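Local atomic coordinates of serine protease pet (Escherichia coli, PDB entry 4OM9), a protein that probably acts as a secreted serine protease, an autotransporter enterotoxin of enteroaggregative strains whose passenger domain carries a protease domain on a long beta-helix. Residues L170-R182 and K190-L202. Numbering follows the deposited sequence.
Sequences LLSASLFHITNLR and KVEYENDSYFTNL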
loop_
_atom_site.group_PDB
_atom_site.type_symbol
_atom_site.label_atom_id
_atom_site.label_comp_id
_atom_site.label_asym_id
_atom_site.label_seq_id
_atom_site.Cartn_x
_atom_site.Cartn_y
_atom_site.Cartn_z
ATOM N N LEU A 170 -2.122 21.036 -17.484
ATOM C CA LEU A 170 -3.341 20.876 -18.276
ATOM C C LEU A 170 -3.190 19.875 -19.411
ATOM O O LEU A 170 -4.052 19.774 -20.278
ATOM C CB LEU A 170 -3.776 22.224 -18.829
ATOM C CG LEU A 170 -4.123 23.213 -17.728
ATOM C CD1 LEU A 170 -4.429 24.570 -18.324
ATOM C CD2 LEU A 170 -5.327 22.674 -16.945
ATOM N N LEU A 171 -2.089 19.140 -19.419
ATOM C CA LEU A 171 -1.916 18.091 -20.411
ATOM C C LEU A 171 -3.155 17.193 -20.433
ATOM O O LEU A 171 -3.488 16.558 -19.437
ATOM C CB LEU A 171 -0.647 17.273 -20.131
ATOM C CG LEU A 171 -0.240 16.340 -21.271
ATOM C CD1 LEU A 171 0.434 17.108 -22.435
ATOM C CD2 LEU A 171 0.624 15.218 -20.761
ATOM N N SER A 172 -3.835 17.142 -21.571
ATOM C CA SER A 172 -5.128 16.454 -21.660
ATOM C C SER A 172 -5.228 15.425 -22.810
ATOM O O SER A 172 -4.604 15.570 -23.851
ATOM C CB SER A 172 -6.250 17.487 -21.785
ATOM O OG SER A 172 -6.105 18.266 -22.953
ATOM N N ALA A 173 -6.037 14.391 -22.616
ATOM C CA ALA A 173 -6.040 13.262 -23.528
ATOM C C ALA A 173 -7.265 13.238 -24.426
ATOM O O ALA A 173 -8.354 13.614 -24.008
ATOM C CB ALA A 173 -5.962 11.990 -22.761
ATOM N N SER A 174 -7.077 12.777 -25.658
ATOM C CA SER A 174 -8.189 12.585 -26.589
ATOM C C SER A 174 -8.282 11.125 -26.937
ATOM O O SER A 174 -7.262 10.453 -27.071
ATOM C CB SER A 174 -8.011 13.405 -27.856
ATOM O OG SER A 174 -7.914 14.787 -27.557
ATOM N N LEU A 175 -9.507 10.626 -27.041
ATOM C CA LEU A 175 -9.743 9.270 -27.502
ATOM C C LEU A 175 -10.373 9.379 -28.879
ATOM O O LEU A 175 -11.238 10.236 -29.087
ATOM C CB LEU A 175 -10.650 8.507 -26.547
ATOM C CG LEU A 175 -11.215 7.187 -27.076
ATOM C CD1 LEU A 175 -10.162 6.118 -26.961
ATOM C CD2 LEU A 175 -12.518 6.774 -26.341
ATOM N N PHE A 176 -9.971 8.525 -29.817
ATOM C CA PHE A 176 -10.458 8.679 -31.190
ATOM C C PHE A 176 -10.629 7.363 -31.945
ATOM O O PHE A 176 -10.082 6.331 -31.560
ATOM C CB PHE A 176 -9.504 9.602 -31.970
ATOM C CG PHE A 176 -8.115 9.049 -32.126
ATOM C CD1 PHE A 176 -7.849 8.022 -33.032
ATOM C CD2 PHE A 176 -7.074 9.551 -31.367
ATOM C CE1 PHE A 176 -6.595 7.499 -33.143
ATOM C CE2 PHE A 176 -5.803 9.032 -31.490
ATOM C CZ PHE A 176 -5.562 8.007 -32.378
ATOM N N HIS A 177 -11.359 7.425 -33.050
ATOM C CA HIS A 177 -11.388 6.338 -34.027
ATOM C C HIS A 177 -10.909 6.864 -35.375
ATOM O O HIS A 177 -11.220 7.992 -35.741
ATOM C CB HIS A 177 -12.796 5.746 -34.149
ATOM C CG HIS A 177 -13.876 6.776 -34.319
ATOM N ND1 HIS A 177 -14.437 7.447 -33.256
ATOM C CD2 HIS A 177 -14.509 7.226 -35.432
ATOM C CE1 HIS A 177 -15.366 8.282 -33.704
ATOM N NE2 HIS A 177 -15.425 8.167 -35.016
ATOM N N ILE A 178 -10.158 6.061 -36.120
ATOM C CA ILE A 178 -9.673 6.510 -37.424
ATOM C C ILE A 178 -10.739 6.416 -38.521
ATOM O O ILE A 178 -11.246 5.336 -38.811
ATOM C CB ILE A 178 -8.434 5.711 -37.898
ATOM C CG1 ILE A 178 -7.308 5.789 -36.866
ATOM C CG2 ILE A 178 -7.965 6.220 -39.277
ATOM C CD1 ILE A 178 -5.972 5.360 -37.402
ATOM N N THR A 179 -11.022 7.556 -39.152
ATOM C CA THR A 179 -12.056 7.673 -40.189
ATOM C C THR A 179 -11.486 7.615 -41.609
ATOM O O THR A 179 -12.206 7.318 -42.550
ATOM C CB THR A 179 -12.856 8.985 -40.026
ATOM O OG1 THR A 179 -11.954 10.094 -39.940
ATOM C CG2 THR A 179 -13.706 8.947 -38.747
ATOM N N ASN A 180 -10.194 7.893 -41.762
ATOM C CA ASN A 180 -9.512 7.682 -43.039
ATOM C C ASN A 180 -8.015 7.472 -42.857
ATOM O O ASN A 180 -7.270 8.412 -42.560
ATOM C CB ASN A 180 -9.754 8.862 -43.992
ATOM C CG ASN A 180 -9.534 8.494 -45.458
ATOM O OD1 ASN A 180 -8.894 7.485 -45.769
ATOM N ND2 ASN A 180 -10.077 9.314 -46.368
ATOM N N LEU A 181 -7.578 6.236 -43.063
ATOM C CA LEU A 181 -6.168 5.892 -43.051
ATOM C C LEU A 181 -5.359 6.671 -44.068
ATOM O O LEU A 181 -4.204 6.949 -43.835
ATOM C CB LEU A 181 -5.981 4.400 -43.302
ATOM C CG LEU A 181 -6.052 3.515 -42.060
ATOM C CD1 LEU A 181 -5.884 2.043 -42.439
ATOM C CD2 LEU A 181 -4.993 3.962 -41.039
ATOM N N ARG A 182 -5.954 6.993 -45.212
ATOM C CA ARG A 182 -5.221 7.703 -46.251
ATOM C C ARG A 182 -6.058 8.841 -46.813
ATOM O O ARG A 182 -6.611 8.742 -47.914
ATOM C CB ARG A 182 -4.790 6.751 -47.380
ATOM C CG ARG A 182 -4.660 5.277 -46.965
ATOM C CD ARG A 182 -3.647 4.497 -47.807
ATOM N NE ARG A 182 -2.305 4.724 -47.311
ATOM C CZ ARG A 182 -1.576 3.840 -46.636
ATOM N NH1 ARG A 182 -2.032 2.622 -46.389
ATOM N NH2 ARG A 182 -0.362 4.177 -46.233
ATOM N N LYS A 190 -2.482 11.499 -45.325
ATOM C CA LYS A 190 -2.484 11.676 -43.878
ATOM C C LYS A 190 -3.626 10.925 -43.207
ATOM O O LYS A 190 -4.716 10.790 -43.758
ATOM C CB LYS A 190 -2.576 13.164 -43.513
ATOM C CG LYS A 190 -1.320 13.997 -43.831
ATOM C CD LYS A 190 -1.477 15.413 -43.280
ATOM C CE LYS A 190 -0.260 16.258 -43.542
ATOM N NZ LYS A 190 -0.007 16.393 -45.017
ATOM N N VAL A 191 -3.380 10.457 -41.991
ATOM C CA VAL A 191 -4.391 9.729 -41.251
ATOM C C VAL A 191 -5.378 10.710 -40.652
ATOM O O VAL A 191 -5.007 11.753 -40.124
ATOM C CB VAL A 191 -3.763 8.852 -40.175
ATOM C CG1 VAL A 191 -4.827 8.277 -39.233
ATOM C CG2 VAL A 191 -2.974 7.743 -40.831
ATOM N N GLU A 192 -6.657 10.380 -40.785
ATOM C CA GLU A 192 -7.726 11.257 -40.346
ATOM C C GLU A 192 -8.472 10.585 -39.216
ATOM O O GLU A 192 -8.764 9.389 -39.284
ATOM C CB GLU A 192 -8.670 11.581 -41.509
ATOM C CG GLU A 192 -9.888 12.431 -41.137
ATOM C CD GLU A 192 -10.938 12.459 -42.266
ATOM O OE1 GLU A 192 -11.859 11.619 -42.233
ATOM O OE2 GLU A 192 -10.835 13.305 -43.179
ATOM N N TYR A 193 -8.753 11.333 -38.155
ATOM C CA TYR A 193 -9.528 10.742 -37.080
ATOM C C TYR A 193 -10.637 11.660 -36.600
ATOM O O TYR A 193 -10.664 12.862 -36.894
ATOM C CB TYR A 193 -8.618 10.300 -35.909
ATOM C CG TYR A 193 -8.133 11.320 -34.864
ATOM C CD1 TYR A 193 -9.030 12.070 -34.105
ATOM C CD2 TYR A 193 -6.777 11.427 -34.552
ATOM C CE1 TYR A 193 -8.597 12.945 -33.119
ATOM C CE2 TYR A 193 -6.323 12.305 -33.553
ATOM C CZ TYR A 193 -7.248 13.060 -32.843
ATOM O OH TYR A 193 -6.855 13.941 -31.861
ATOM N N GLU A 194 -11.557 11.042 -35.868
ATOM C CA GLU A 194 -12.670 11.714 -35.236
ATOM C C GLU A 194 -12.693 11.284 -33.766
ATOM O O GLU A 194 -12.444 10.114 -33.452
ATOM C CB GLU A 194 -13.975 11.358 -35.946
ATOM C CG GLU A 194 -15.243 11.951 -35.353
ATOM C CD GLU A 194 -16.488 11.487 -36.105
ATOM O OE1 GLU A 194 -17.049 10.437 -35.726
ATOM O OE2 GLU A 194 -16.892 12.161 -37.081
ATOM N N ASN A 195 -12.965 12.226 -32.870
ATOM C CA ASN A 195 -13.030 11.893 -31.450
ATOM C C ASN A 195 -14.262 11.086 -31.069
ATOM O O ASN A 195 -15.266 11.085 -31.785
ATOM C CB ASN A 195 -12.993 13.156 -30.613
ATOM C CG ASN A 195 -11.626 13.743 -30.548
ATOM O OD1 ASN A 195 -10.848 13.440 -29.632
ATOM N ND2 ASN A 195 -11.298 14.567 -31.527
ATOM N N ASP A 196 -14.158 10.380 -29.949
ATOM C CA ASP A 196 -15.324 9.780 -29.309
ATOM C C ASP A 196 -16.344 10.881 -29.023
ATOM O O ASP A 196 -15.972 11.985 -28.606
ATOM C CB ASP A 196 -14.907 9.067 -28.013
ATOM C CG ASP A 196 -16.057 8.343 -27.339
ATOM O OD1 ASP A 196 -16.332 7.204 -27.755
ATOM O OD2 ASP A 196 -16.665 8.902 -26.393
ATOM N N SER A 197 -17.622 10.590 -29.235
ATOM C CA SER A 197 -18.666 11.601 -29.052
ATOM C C SER A 197 -19.036 11.850 -27.581
ATOM O O SER A 197 -19.725 12.808 -27.277
ATOM C CB SER A 197 -19.930 11.220 -29.837
ATOM O OG SER A 197 -20.538 10.054 -29.314
ATOM N N TYR A 198 -18.569 11.010 -26.669
ATOM C CA TYR A 198 -18.867 11.225 -25.252
ATOM C C TYR A 198 -17.623 11.723 -24.520
ATOM O O TYR A 198 -17.651 12.748 -23.825
ATOM C CB TYR A 198 -19.394 9.942 -24.604
ATOM C CG TYR A 198 -20.861 9.636 -24.890
ATOM C CD1 TYR A 198 -21.384 9.732 -26.179
ATOM C CD2 TYR A 198 -21.716 9.235 -23.873
ATOM C CE1 TYR A 198 -22.722 9.451 -26.442
ATOM C CE2 TYR A 198 -23.057 8.944 -24.121
ATOM C CZ TYR A 198 -23.554 9.053 -25.406
ATOM O OH TYR A 198 -24.885 8.766 -25.652
ATOM N N PHE A 199 -16.526 10.990 -24.673
ATOM C CA PHE A 199 -15.279 11.407 -24.072
ATOM C C PHE A 199 -14.527 12.226 -25.102
ATOM O O PHE A 199 -13.717 11.706 -25.871
ATOM C CB PHE A 199 -14.463 10.215 -23.610
ATOM C CG PHE A 199 -13.354 10.584 -22.699
ATOM C CD1 PHE A 199 -13.608 10.852 -21.364
ATOM C CD2 PHE A 199 -12.052 10.673 -23.170
ATOM C CE1 PHE A 199 -12.576 11.195 -20.502
ATOM C CE2 PHE A 199 -11.012 11.013 -22.308
ATOM C CZ PHE A 199 -11.282 11.277 -20.969
ATOM N N THR A 200 -14.829 13.512 -25.125
ATOM C CA THR A 200 -14.518 14.319 -26.285
ATOM C C THR A 200 -13.590 15.449 -25.922
ATOM O O THR A 200 -13.934 16.377 -25.177
ATOM C CB THR A 200 -15.798 14.883 -26.938
ATOM O OG1 THR A 200 -16.760 13.831 -27.098
ATOM C CG2 THR A 200 -15.482 15.467 -28.294
ATOM N N ASN A 201 -12.382 15.316 -26.434
ATOM C CA ASN A 201 -11.388 16.339 -26.344
ATOM C C ASN A 201 -11.016 16.752 -27.767
ATOM O O ASN A 201 -10.298 16.036 -28.449
ATOM C CB ASN A 201 -10.183 15.816 -25.568
ATOM C CG ASN A 201 -9.140 16.879 -25.334
ATOM O OD1 ASN A 201 -9.288 18.018 -25.783
ATOM N ND2 ASN A 201 -8.083 16.519 -24.602
ATOM N N LEU A 202 -11.534 17.886 -28.219
ATOM C CA LEU A 202 -11.293 18.315 -29.582
ATOM C C LEU A 202 -9.905 18.944 -29.720
ATOM O O LEU A 202 -9.375 19.538 -28.774
ATOM C CB LEU A 202 -12.368 19.300 -30.042
ATOM C CG LEU A 202 -13.818 18.824 -29.892
ATOM C CD1 LEU A 202 -14.760 19.962 -30.213
ATOM C CD2 LEU A 202 -14.115 17.604 -30.758
HETATM O O HOH W 1 -11.457 12.871 -27.240
HETATM O O HOH W 2 -11.260 11.571 -45.679
#
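Phe176 and Tyr193 form an offset stack on the buried face of an antiparallel beta hairpin, strands 172-185 and 188-195. The hairpin is part of an antiparallel sheet in the protease domain, whose family belongs to the PA clan of chymotrypsin-like peptidases. The ring centroids are 4.1 Å apart and the planes at 9°. The CB of Phe176 also lies over the Tyr193 ring, a CH-pi contact 3.7 Å from its centroid. Tyr193 OH is hydrogen-bonded to Arg149 on strand 143-151. Farther along, Ile178 CD1 meets Val191 CG1 at 3.6 Å, and the two branched side chains meet crosswise.

That side is closely packed. On the other face His177, Glu192 and Glu194 are partly exposed, and polar contacts dominate. There the His177 ring and the Glu194 chain run alongside each other. His177 NE2 donates to Glu194 OE1 at 2.9 Å. The carboxylate oxygen sits near the imidazole plane, but the nitrogen meets it from above the carboxylate plane. Glu194 OE2 forms a salt bridge with Lys239, so both carboxylate oxygens are held. A classic beta bulge follows, where Thr179 and Asn180 face Glu192. Both of their backbone N atoms donate to Glu192 O, approaching it from one side of the carbonyl. With Glu192 CG anti to the backbone N (chi1 176°) and the chain extended, OE1 reaches Thr179 OG1 at 2.8 Å through its anti lone pair. A water links OE2 to Asn180 ND2.

Past the end of strand 188-195 the chain loops out at residues 197-198 and returns beside residues 172-175. Asp196 OD2 accepts from Tyr198 N and Phe199 N, which holds this turn. One water accepts from both Leu175 N and Asn201 N. Asn201 ND2 donates to Ser172 OG and, at 3.0 Å, to Ala173 O, which it meets from above the carbonyl plane.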